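Local atomic coordinates of porin (Rhodobacter blasticus, PDB entry 3PRN), a protein that forms trimeric outer-membrane channels through which small hydrophilic solutes, up to about 0.6 kDa, diffuse passively. Residues A88-A93 and F114-S119; G165-W170 and A178-T183; V78-G83 and I133-S138. The protein carries 1 engineered substitution. All blocks are in the same frame, centred on the assembly; numbering follows the deposited sequence. Where two conformers were deposited one is given.

Contact 1 of 3, residues A88-A93 and F114-S119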
ATOM      1  N   ALA A  88      24.807 -11.265  -1.148  1.00 20.71           N
ATOM      2  CA  ALA A  88      25.523 -12.452  -0.670  1.00 21.28           C
ATOM      3  C   ALA A  88      25.878 -12.443   0.801  1.00 21.45           C
ATOM      4  O   ALA A  88      25.597 -13.414   1.535  1.00 21.00           O
ATOM      5  CB  ALA A  88      26.756 -12.654  -1.554  1.00 22.06           C
ATOM      6  N   PHE A  89      26.389 -11.331   1.322  1.00 21.63           N
ATOM      7  CA  PHE A  89      26.813 -11.316   2.731  1.00 22.86           C
ATOM      8  C   PHE A  89      25.609 -11.444   3.666  1.00 22.75           C
ATOM      9  O   PHE A  89      25.728 -11.942   4.795  1.00 23.10           O
ATOM     10  CB  PHE A  89      27.560  -9.997   2.987  1.00 24.26           C
ATOM     11  CG  PHE A  89      28.449  -9.994   4.208  1.00 25.97           C
ATOM     12  CD1 PHE A  89      29.728 -10.587   4.131  1.00 27.00           C
ATOM     13  CD2 PHE A  89      28.047  -9.419   5.393  1.00 25.78           C
ATOM     14  CE1 PHE A  89      30.573 -10.579   5.259  1.00 28.20           C
ATOM     15  CE2 PHE A  89      28.864  -9.423   6.538  1.00 26.82           C
ATOM     16  CZ  PHE A  89      30.130 -10.011   6.445  1.00 27.27           C
ATOM     17  N   ASP A  90      24.445 -10.993   3.189  1.00 22.92           N
ATOM     18  CA  ASP A  90      23.241 -11.051   4.010  1.00 22.12           C
ATOM     19  C   ASP A  90      22.542 -12.384   3.829  1.00 22.88           C
ATOM     20  O   ASP A  90      21.742 -12.712   4.703  1.00 21.32           O
ATOM     21  CB  ASP A  90      22.312  -9.876   3.650  1.00 24.32           C
ATOM     22  CG  ASP A  90      21.128  -9.678   4.622  1.00 24.13           C
ATOM     23  OD1 ASP A  90      21.324  -9.470   5.810  1.00 20.88           O
ATOM     24  OD2 ASP A  90      19.958  -9.715   4.174  1.00 26.43           O
ATOM     25  N   SER A  91      22.801 -13.134   2.750  1.00 21.64           N
ATOM     26  CA  SER A  91      22.028 -14.366   2.583  1.00 23.58           C
ATOM     27  C   SER A  91      22.705 -15.665   2.995  1.00 23.73           C
ATOM     28  O   SER A  91      21.992 -16.647   3.152  1.00 23.92           O
ATOM     29  CB  SER A  91      21.703 -14.499   1.064  1.00 24.28           C
ATOM     30  OG  SER A  91      20.947 -13.345   0.680  1.00 25.69           O
ATOM     31  N   VAL A  92      24.019 -15.718   3.173  1.00 23.84           N
ATOM     32  CA  VAL A  92      24.696 -16.931   3.550  1.00 23.91           C
ATOM     33  C   VAL A  92      24.149 -17.479   4.871  1.00 23.86           C
ATOM     34  O   VAL A  92      23.643 -16.730   5.716  1.00 23.54           O
ATOM     35  CB  VAL A  92      26.186 -16.811   3.977  1.00 26.91           C
ATOM     36  CG1 VAL A  92      27.158 -17.281   2.894  1.00 27.59           C
ATOM     37  CG2 VAL A  92      26.598 -15.376   4.314  1.00 25.03           C
ATOM     38  N   ALA A  93      24.297 -18.779   5.045  1.00 23.55           N
ATOM     39  CA  ALA A  93      23.882 -19.447   6.286  1.00 23.19           C
ATOM     40  C   ALA A  93      24.902 -19.097   7.421  1.00 24.02           C
ATOM     41  O   ALA A  93      25.997 -18.597   7.161  1.00 22.77           O
ATOM     42  CB  ALA A  93      23.856 -20.964   6.085  1.00 22.19           C
ATOM     43  N   PHE A 114      27.062  -2.997   5.105  1.00 24.46           N
ATOM     44  CA  PHE A 114      26.974  -3.649   3.798  1.00 23.61           C
ATOM     45  C   PHE A 114      25.531  -3.518   3.292  1.00 24.20           C
ATOM     46  O   PHE A 114      24.634  -3.288   4.114  1.00 23.12           O
ATOM     47  CB  PHE A 114      27.404  -5.108   3.917  1.00 22.76           C
ATOM     48  CG  PHE A 114      26.674  -5.847   5.027  1.00 23.80           C
ATOM     49  CD1 PHE A 114      25.474  -6.495   4.743  1.00 23.78           C
ATOM     50  CD2 PHE A 114      27.206  -5.874   6.320  1.00 24.15           C
ATOM     51  CE1 PHE A 114      24.793  -7.172   5.755  1.00 25.64           C
ATOM     52  CE2 PHE A 114      26.523  -6.550   7.335  1.00 24.33           C
ATOM     53  CZ  PHE A 114      25.315  -7.198   7.053  1.00 24.55           C
ATOM     54  N   PHE A 115      25.342  -3.615   1.978  1.00 23.00           N
ATOM     55  CA  PHE A 115      23.978  -3.543   1.437  1.00 23.29           C
ATOM     56  C   PHE A 115      23.213  -4.836   1.742  1.00 22.55           C
ATOM     57  O   PHE A 115      23.762  -5.936   1.832  1.00 22.40           O
ATOM     58  CB  PHE A 115      24.025  -3.342  -0.080  1.00 23.02           C
ATOM     59  CG  PHE A 115      24.498  -1.976  -0.480  1.00 23.75           C
ATOM     60  CD1 PHE A 115      24.037  -0.861   0.227  1.00 23.07           C
ATOM     61  CD2 PHE A 115      25.367  -1.824  -1.540  1.00 23.29           C
ATOM     62  CE1 PHE A 115      24.462   0.403  -0.126  1.00 24.23           C
ATOM     63  CE2 PHE A 115      25.783  -0.551  -1.888  1.00 23.84           C
ATOM     64  CZ  PHE A 115      25.331   0.542  -1.207  1.00 24.18           C
ATOM     65  N   ALA A 116      21.889  -4.660   1.847  1.00 22.34           N
ATOM     66  CA  ALA A 116      21.032  -5.859   2.064  1.00 21.44           C
ATOM     67  C   ALA A 116      19.659  -5.499   1.496  1.00 21.32           C
ATOM     68  O   ALA A 116      19.387  -4.297   1.289  1.00 20.35           O
ATOM     69  CB  ALA A 116      20.950  -6.163   3.560  1.00 19.43           C
ATOM     70  N   TYR A 117      18.763  -6.469   1.370  1.00 20.11           N
ATOM     71  CA  TYR A 117      17.411  -6.127   0.910  1.00 19.32           C
ATOM     72  C   TYR A 117      16.808  -4.954   1.700  1.00 19.56           C
ATOM     73  O   TYR A 117      16.807  -4.985   2.929  1.00 19.54           O
ATOM     74  CB  TYR A 117      16.522  -7.364   1.146  1.00 19.05           C
ATOM     75  CG  TYR A 117      15.098  -7.226   0.650  1.00 17.94           C
ATOM     76  CD1 TYR A 117      14.795  -7.218  -0.691  1.00 17.44           C
ATOM     77  CD2 TYR A 117      14.065  -7.088   1.574  1.00 19.22           C
ATOM     78  CE1 TYR A 117      13.462  -7.099  -1.136  1.00 18.41           C
ATOM     79  CE2 TYR A 117      12.727  -6.983   1.145  1.00 19.61           C
ATOM     80  CZ  TYR A 117      12.442  -6.997  -0.194  1.00 19.23           C
ATOM     81  OH  TYR A 117      11.126  -6.872  -0.617  1.00 19.33           O
ATOM     82  N   ASN A 118      16.231  -3.973   1.013  1.00 18.62           N
ATOM     83  CA  ASN A 118      15.693  -2.796   1.747  1.00 19.11           C
ATOM     84  C   ASN A 118      14.216  -3.027   2.020  1.00 18.98           C
ATOM     85  O   ASN A 118      13.414  -3.079   1.046  1.00 18.76           O
ATOM     86  CB  ASN A 118      15.880  -1.524   0.899  1.00 19.89           C
ATOM     87  CG  ASN A 118      17.381  -1.295   0.645  1.00 21.66           C
ATOM     88  OD1 ASN A 118      18.148  -1.252   1.597  1.00 22.65           O
ATOM     89  ND2 ASN A 118      17.758  -1.127  -0.608  1.00 22.45           N
ATOM     90  N   SER A 119      13.849  -3.173   3.276  1.00 17.98           N
ATOM     91  CA  SER A 119      12.466  -3.483   3.594  1.00 19.25           C
ATOM     92  C   SER A 119      11.500  -2.329   3.427  1.00 19.47           C
ATOM     93  O   SER A 119      10.290  -2.635   3.327  1.00 19.82           O
ATOM     94  CB  SER A 119      12.319  -4.029   5.023  1.00 19.27           C
ATOM     95  OG  SER A 119      12.812  -5.344   5.105  1.00 21.78           O
TER
HETATM   96  O   HOH W   1      19.509  -9.362   1.507  1.00 17.67           O
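Phe89 directs its ring edge at the face of Phe114 in an edge-to-face stack, with centroids 4.8 Å apart and planes at 62°. The evidence for the edge approach is the position of Phe89 CD2, which sits 3.6 Å above the centre of the Phe114 ring and is almost equally far from all six of its carbons. The first torsion of Phe114, with CG tucked between the backbone N and the carbonyl carbon (chi1 52°), brings the ring to the helix. Asp90 meets the same ring differently: its OD1 lies near the ring plane at the edge, 4.2 Å from Phe114 CE1. The carboxylate is turned 40° from the ring and lies across the methyl group of Ala116, with Asp90 CG 3.7 Å from Ala116 CB. Both segments belong to the long connection between strands 78-83 and 131-138, which, as in other porins, folds into the barrel and narrows the pore; the short helix 88-91 rests Phe89 on Ala180, Thr182, Ile193 and Phe195 of the wall. No direct hydrogen bond joins the segments. Instead, a water donates to Asp90 OD2 at 2.7 Å and accepts from Tyr117 N at 3.0 Å, while Asp90 OD1 is hydrogen-bonded to Tyr96 OH, so each carboxylate oxygen has a polar partner. An alanine in place of Phe114 removes the face under Phe89 CD2 and would probably open a gap there, leaving the Phe89 ring less firmly held on that side.

Contact 2 of 3, residues G165-W170 and A178-T183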
ATOM      1  N   GLY A 165      29.742  -8.932  -4.107  1.00 26.23           N
ATOM      2  CA  GLY A 165      29.768  -9.916  -3.030  1.00 25.91           C
ATOM      3  C   GLY A 165      29.755 -11.342  -3.536  1.00 26.24           C
ATOM      4  O   GLY A 165      29.041 -11.699  -4.492  1.00 25.76           O
ATOM      5  N   ILE A 166      30.393 -12.216  -2.748  1.00 26.88           N
ATOM      6  CA  ILE A 166      30.275 -13.654  -3.073  1.00 26.46           C
ATOM      7  C   ILE A 166      30.208 -14.462  -1.808  1.00 26.38           C
ATOM      8  O   ILE A 166      30.842 -14.131  -0.775  1.00 26.68           O
ATOM      9  CB  ILE A 166      31.430 -14.102  -3.993  1.00 29.80           C
ATOM     10  CG1 ILE A 166      31.326 -15.615  -4.242  1.00 33.40           C
ATOM     11  CG2 ILE A 166      32.774 -13.810  -3.383  1.00 30.09           C
ATOM     12  CD1 ILE A 166      32.045 -15.964  -5.541  1.00 38.96           C
ATOM     13  N   ALA A 167      29.493 -15.567  -1.814  1.00 25.94           N
ATOM     14  CA  ALA A 167      29.350 -16.411  -0.657  1.00 27.23           C
ATOM     15  C   ALA A 167      28.969 -17.843  -1.012  1.00 27.51           C
ATOM     16  O   ALA A 167      28.386 -18.142  -2.035  1.00 28.31           O
ATOM     17  CB  ALA A 167      28.297 -15.835   0.334  1.00 25.39           C
ATOM     18  N   ALA A 168      29.262 -18.733  -0.069  1.00 29.13           N
ATOM     19  CA  ALA A 168      28.876 -20.126  -0.169  1.00 30.60           C
ATOM     20  C   ALA A 168      28.694 -20.747   1.192  1.00 31.16           C
ATOM     21  O   ALA A 168      29.230 -20.310   2.229  1.00 30.85           O
ATOM     22  CB  ALA A 168      29.928 -20.902  -1.002  1.00 30.34           C
ATOM     23  N   ASP A 169      27.795 -21.712   1.273  1.00 32.01           N
ATOM     24  CA  ASP A 169      27.614 -22.500   2.458  1.00 34.15           C
ATOM     25  C   ASP A 169      27.385 -23.973   2.038  1.00 36.16           C
ATOM     26  O   ASP A 169      27.066 -24.351   0.898  1.00 35.35           O
ATOM     27  CB  ASP A 169      26.572 -22.030   3.436  1.00 33.53           C
ATOM     28  CG  ASP A 169      25.201 -21.800   2.817  1.00 34.48           C
ATOM     29  OD1 ASP A 169      24.594 -22.787   2.348  1.00 33.99           O
ATOM     30  OD2 ASP A 169      24.744 -20.639   2.776  1.00 32.44           O
ATOM     31  N   TRP A 170      27.600 -24.811   3.045  1.00 37.30           N
ATOM     32  CA  TRP A 170      27.587 -26.252   2.824  1.00 40.55           C
ATOM     33  C   TRP A 170      27.229 -26.906   4.140  1.00 41.40           C
ATOM     34  O   TRP A 170      27.675 -26.520   5.217  1.00 40.53           O
ATOM     35  CB  TRP A 170      28.987 -26.724   2.329  1.00 45.53           C
ATOM     36  CG  TRP A 170      28.972 -28.243   2.303  1.00 51.01           C
ATOM     37  CD1 TRP A 170      28.504 -29.034   1.285  1.00 52.97           C
ATOM     38  CD2 TRP A 170      29.367 -29.115   3.361  1.00 52.62           C
ATOM     39  NE1 TRP A 170      28.575 -30.347   1.669  1.00 55.01           N
ATOM     40  CE2 TRP A 170      29.101 -30.426   2.935  1.00 54.26           C
ATOM     41  CE3 TRP A 170      29.905 -28.913   4.637  1.00 53.28           C
ATOM     42  CZ2 TRP A 170      29.369 -31.545   3.728  1.00 54.54           C
ATOM     43  CZ3 TRP A 170      30.174 -30.015   5.432  1.00 54.01           C
ATOM     44  CH2 TRP A 170      29.908 -31.318   4.967  1.00 54.62           C
ATOM     45  N   ALA A 178      30.435 -22.036   6.208  1.00 32.32           N
ATOM     46  CA  ALA A 178      29.943 -20.924   5.394  1.00 31.50           C
ATOM     47  C   ALA A 178      31.049 -19.879   5.311  1.00 30.37           C
ATOM     48  O   ALA A 178      31.829 -19.734   6.246  1.00 30.02           O
ATOM     49  CB  ALA A 178      28.684 -20.330   6.031  1.00 29.38           C
ATOM     50  N   ALA A 179      31.100 -19.173   4.210  1.00 30.10           N
ATOM     51  CA  ALA A 179      32.113 -18.123   4.057  1.00 30.06           C
ATOM     52  C   ALA A 179      31.525 -17.079   3.103  1.00 29.88           C
ATOM     53  O   ALA A 179      30.696 -17.424   2.224  1.00 29.82           O
ATOM     54  CB  ALA A 179      33.369 -18.769   3.478  1.00 29.24           C
ATOM     55  N   ALA A 180      31.974 -15.864   3.254  1.00 29.48           N
ATOM     56  CA  ALA A 180      31.495 -14.774   2.418  1.00 29.47           C
ATOM     57  C   ALA A 180      32.575 -13.704   2.345  1.00 29.87           C
ATOM     58  O   ALA A 180      33.279 -13.488   3.332  1.00 30.23           O
ATOM     59  CB  ALA A 180      30.227 -14.179   3.009  1.00 27.69           C
ATOM     60  N   TYR A 181      32.588 -12.977   1.242  1.00 29.73           N
ATOM     61  CA  TYR A 181      33.526 -11.887   1.044  1.00 29.97           C
ATOM     62  C   TYR A 181      32.834 -10.827   0.193  1.00 29.23           C
ATOM     63  O   TYR A 181      32.212 -11.222  -0.813  1.00 29.94           O
ATOM     64  CB  TYR A 181      34.774 -12.444   0.287  1.00 31.30           C
ATOM     65  CG  TYR A 181      35.793 -11.355   0.035  1.00 35.27           C
ATOM     66  CD1 TYR A 181      36.600 -10.920   1.082  1.00 38.78           C
ATOM     67  CD2 TYR A 181      35.960 -10.778  -1.198  1.00 37.64           C
ATOM     68  CE1 TYR A 181      37.563  -9.928   0.896  1.00 40.61           C
ATOM     69  CE2 TYR A 181      36.937  -9.815  -1.410  1.00 40.54           C
ATOM     70  CZ  TYR A 181      37.699  -9.369  -0.357  1.00 42.01           C
ATOM     71  OH  TYR A 181      38.661  -8.383  -0.546  1.00 44.94           O
ATOM     72  N   THR A 182      32.934  -9.590   0.506  1.00 27.95           N
ATOM     73  CA  THR A 182      32.321  -8.493  -0.198  1.00 27.79           C
ATOM     74  C   THR A 182      33.276  -7.326  -0.327  1.00 27.69           C
ATOM     75  O   THR A 182      33.798  -6.889   0.708  1.00 28.18           O
ATOM     76  CB  THR A 182      31.059  -7.980   0.595  1.00 25.10           C
ATOM     77  OG1 THR A 182      30.144  -9.083   0.617  1.00 25.41           O
ATOM     78  CG2 THR A 182      30.422  -6.795  -0.100  1.00 22.73           C
ATOM     79  N   THR A 183      33.506  -6.818  -1.539  1.00 27.92           N
ATOM     80  CA  THR A 183      34.400  -5.685  -1.693  1.00 27.90           C
ATOM     81  C   THR A 183      33.562  -4.415  -1.830  1.00 28.49           C
ATOM     82  O   THR A 183      32.431  -4.403  -2.385  1.00 27.71           O
ATOM     83  CB  THR A 183      35.371  -5.854  -2.885  1.00 32.04           C
ATOM     84  OG1 THR A 183      34.569  -5.981  -4.062  1.00 34.62           O
ATOM     85  CG2 THR A 183      36.122  -7.177  -2.852  1.00 32.62           C
TER
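An antiparallel beta hairpin of the barrel wall, strands 163-171 and 175-183, contains this contact. The local axes run at 178° to each other and approach to 4.8 Å. Two hydrogen-bonded pairs hold the strands: Ile166 with Tyr181 and Ala168 with Ala179, each exchanging two nearly straight N-H...O bonds, the shortest being Ile166 N to Tyr181 O at 2.8 Å (N-H...O angle 167°). Between and beside them lie non-hydrogen-bonded pairs, where CA-H...O contacts such as Ala180 CA to Ile166 O at 3.3 Å add to the fit. On the face of Ala167 and Ala180 the packing is methyl against methyl, Ala167 CB to Ala180 CB at 3.7 Å, and Asp169 CB lies likewise 3.8 Å from Ala178 CB. With Asp169 CG between its backbone N and carbonyl carbon (chi1 53°), the carboxylate leads away from Ala178 to Asn143 and Tyr145. Gly165 ends this row opposite Thr182; a beta carbon on it would probably crowd Thr182 OG1. The other face is looser, with Ile166 CG2 no nearer than 4.4 Å to Tyr181 CB. Strand 142-150 flanks residues 165-170 and strand 193-200 borders residues 178-183, while helix 88-91 lies over part of the alanine face, Ala88 on Ala167 and Phe89 on Ala180 and Thr182.

Contact 3 of 3, residues V78-G83 and I133-S138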
ATOM      1  N   VAL A  78      18.815 -22.537 -10.435  1.00 32.78           N
ATOM      2  CA  VAL A  78      19.480 -21.251 -10.592  1.00 31.27           C
ATOM      3  C   VAL A  78      18.428 -20.128 -10.494  1.00 29.90           C
ATOM      4  O   VAL A  78      17.369 -20.201 -11.123  1.00 29.31           O
ATOM      5  CB  VAL A  78      20.172 -21.131 -11.964  1.00 33.06           C
ATOM      6  CG1 VAL A  78      20.846 -19.783 -12.108  1.00 34.43           C
ATOM      7  CG2 VAL A  78      21.213 -22.245 -12.131  1.00 35.52           C
ATOM      8  N   THR A  79      18.721 -19.095  -9.746  1.00 28.89           N
ATOM      9  CA  THR A  79      17.809 -17.941  -9.633  1.00 26.95           C
ATOM     10  C   THR A  79      18.579 -16.664  -9.930  1.00 26.98           C
ATOM     11  O   THR A  79      19.689 -16.435  -9.430  1.00 26.46           O
ATOM     12  CB  THR A  79      17.104 -17.874  -8.302  1.00 27.03           C
ATOM     13  OG1 THR A  79      16.321 -19.038  -8.051  1.00 26.57           O
ATOM     14  CG2 THR A  79      16.131 -16.667  -8.221  1.00 27.34           C
ATOM     15  N   VAL A  80      18.035 -15.854 -10.851  1.00 25.52           N
ATOM     16  CA  VAL A  80      18.623 -14.575 -11.163  1.00 24.23           C
ATOM     17  C   VAL A  80      17.605 -13.522 -10.687  1.00 23.94           C
ATOM     18  O   VAL A  80      16.427 -13.670 -11.024  1.00 23.65           O
ATOM     19  CB  VAL A  80      18.927 -14.389 -12.634  1.00 25.93           C
ATOM     20  CG1 VAL A  80      19.598 -13.033 -12.875  1.00 25.81           C
ATOM     21  CG2 VAL A  80      19.896 -15.453 -13.158  1.00 27.89           C
ATOM     22  N   SER A  81      18.022 -12.558  -9.922  1.00 23.18           N
ATOM     23  CA  SER A  81      17.176 -11.512  -9.376  1.00 22.60           C
ATOM     24  C   SER A  81      17.739 -10.149  -9.703  1.00 22.31           C
ATOM     25  O   SER A  81      18.935  -9.931  -9.890  1.00 22.06           O
ATOM     26  CB  SER A  81      16.875 -11.695  -7.882  1.00 24.32           C
ATOM     27  OG  SER A  81      18.082 -11.726  -7.184  1.00 29.95           O
ATOM     28  N   VAL A  82      16.811  -9.189  -9.873  1.00 21.74           N
ATOM     29  CA  VAL A  82      17.159  -7.832 -10.252  1.00 21.08           C
ATOM     30  C   VAL A  82      16.373  -6.810  -9.436  1.00 21.24           C
ATOM     31  O   VAL A  82      15.207  -7.138  -9.005  1.00 20.25           O
ATOM     32  CB  VAL A  82      16.903  -7.612 -11.758  0.50 22.00           C
ATOM     33  CG1 VAL A  82      15.502  -8.002 -12.197  0.50 21.15           C
ATOM     34  CG2 VAL A  82      17.175  -6.184 -12.180  0.50 22.71           C
ATOM     35  N   GLY A  83      16.945  -5.636  -9.231  1.00 19.42           N
ATOM     36  CA  GLY A  83      16.265  -4.567  -8.514  1.00 20.15           C
ATOM     37  C   GLY A  83      16.656  -4.505  -7.064  1.00 20.02           C
ATOM     38  O   GLY A  83      17.834  -4.363  -6.731  1.00 20.80           O
ATOM     39  N   ILE A 133      21.856  -6.844  -9.036  1.00 23.08           N
ATOM     40  CA  ILE A 133      21.636  -8.093  -9.760  1.00 23.97           C
ATOM     41  C   ILE A 133      22.154  -9.193  -8.823  1.00 24.24           C
ATOM     42  O   ILE A 133      23.218  -9.012  -8.193  1.00 23.68           O
ATOM     43  CB  ILE A 133      22.379  -8.164 -11.088  0.50 24.75           C
ATOM     44  CG1 ILE A 133      22.183  -6.888 -11.896  0.50 26.33           C
ATOM     45  CG2 ILE A 133      22.002  -9.405 -11.878  0.50 25.38           C
ATOM     46  CD1 ILE A 133      23.102  -6.742 -13.105  0.50 26.27           C
ATOM     47  N   ALA A 134      21.455 -10.283  -8.641  1.00 23.89           N
ATOM     48  CA  ALA A 134      22.017 -11.326  -7.779  1.00 24.83           C
ATOM     49  C   ALA A 134      21.816 -12.673  -8.519  1.00 25.71           C
ATOM     50  O   ALA A 134      20.905 -12.783  -9.349  1.00 25.02           O
ATOM     51  CB  ALA A 134      21.383 -11.359  -6.402  1.00 23.08           C
ATOM     52  N   VAL A 135      22.680 -13.613  -8.192  1.00 26.00           N
ATOM     53  CA  VAL A 135      22.533 -14.941  -8.794  1.00 27.30           C
ATOM     54  C   VAL A 135      22.754 -15.941  -7.684  1.00 28.77           C
ATOM     55  O   VAL A 135      23.752 -15.788  -6.934  1.00 27.64           O
ATOM     56  CB  VAL A 135      23.581 -15.158  -9.893  1.00 29.70           C
ATOM     57  CG1 VAL A 135      23.450 -16.611 -10.407  1.00 30.43           C
ATOM     58  CG2 VAL A 135      23.413 -14.164 -11.009  1.00 30.09           C
ATOM     59  N   THR A 136      21.854 -16.912  -7.511  1.00 29.72           N
ATOM     60  CA  THR A 136      22.031 -17.972  -6.562  1.00 32.55           C
ATOM     61  C   THR A 136      21.883 -19.345  -7.282  1.00 35.94           C
ATOM     62  O   THR A 136      21.116 -19.523  -8.229  1.00 33.27           O
ATOM     63  CB  THR A 136      21.078 -17.979  -5.363  1.00 31.93           C
ATOM     64  OG1 THR A 136      19.749 -18.230  -5.862  1.00 33.83           O
ATOM     65  CG2 THR A 136      21.024 -16.593  -4.723  1.00 32.46           C
ATOM     66  N   TYR A 137      22.685 -20.272  -6.767  1.00 38.28           N
ATOM     67  CA  TYR A 137      22.733 -21.613  -7.299  1.00 42.78           C
ATOM     68  C   TYR A 137      22.761 -22.586  -6.113  1.00 45.10           C
ATOM     69  O   TYR A 137      23.710 -22.597  -5.320  1.00 45.11           O
ATOM     70  CB  TYR A 137      23.937 -21.761  -8.242  1.00 43.68           C
ATOM     71  CG  TYR A 137      23.950 -23.154  -8.873  1.00 51.50           C
ATOM     72  CD1 TYR A 137      22.738 -23.770  -9.208  1.00 53.84           C
ATOM     73  CD2 TYR A 137      25.157 -23.820  -9.103  1.00 54.13           C
ATOM     74  CE1 TYR A 137      22.733 -25.047  -9.775  1.00 57.40           C
ATOM     75  CE2 TYR A 137      25.153 -25.100  -9.669  1.00 57.46           C
ATOM     76  CZ  TYR A 137      23.941 -25.713 -10.005  1.00 59.49           C
ATOM     77  OH  TYR A 137      23.935 -26.956 -10.555  1.00 62.02           O
ATOM     78  N   SER A 138      21.682 -23.353  -6.010  1.00 48.16           N
ATOM     79  CA  SER A 138      21.510 -24.366  -4.948  1.00 52.59           C
ATOM     80  C   SER A 138      21.651 -25.780  -5.570  1.00 55.19           C
ATOM     81  O   SER A 138      20.729 -26.259  -6.250  1.00 55.47           O
ATOM     82  CB  SER A 138      20.129 -24.233  -4.301  1.00 54.06           C
ATOM     83  OG  SER A 138      20.042 -23.009  -3.585  1.00 55.92           O
TER
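Residues 78-83 and 133-138, the latter in strand 131-138, run antiparallel with their local axes at 164° and 4.7 Å apart at closest, joined by paired N-H...O bonds between Thr79 and Thr136, whose donors lie in the carbonyl plane, and between Ser81 and Ala134, whose donors are tilted from it, by 31° for Ala134 N to Ser81 O at 2.8 Å. On one face Val78 crosses the Tyr137 side chain obliquely, its CG2 3.6 Å from Tyr137 CD1. Val80 packs more loosely, with CG2 4.3 Å from Val135 CG2. This valine-rich surface is the outer side of the sixteen-stranded porin barrel: Val82 and Ile133, each modelled in two conformers, lie near Ile27 of the second subunit, and Ile133 also lies near a bound detergent molecule. The opposite face carries small and polar groups. Thr79 and Thr136 run alongside each other in the same direction, and Thr136 OG1 stands 3.6 Å from Thr79 CB because the hydroxyl is placed between the backbone N and the carbonyl carbon (chi1 66°). Thr79 OG1 finds its hydrogen-bond partner elsewhere, in Ser74 OG of strand 70-75. One pair further along, Ser81 OG rests against the methyl group of Ala134, at 3.4 Å from Ala134 CB, while Trp72 touches both Thr79 and Ser81.

Overall arrangement
Following the chain from the N terminus, the first segment of the three contacts is strand 78-83, and it waits 49 residues for its partner, residues 133-138, so contact 3 closes the widest loop of the three. Contact 1 falls wholly within that loop, joining helix 88-91 to residues 114-119 across 20 residues without helix or strand. Contact 2 follows in series, a local hairpin with seven residues between its segments. Contacts 2 and 3 belong to the same barrel sheet, their centres about 14 Å apart, with strand 142-150 between them. Contacts 1 and 2 touch directly: Ala93 N lies 3.0 Å from Asp169 OD2, a probable hydrogen bond tying the inward-folded loop to the wall.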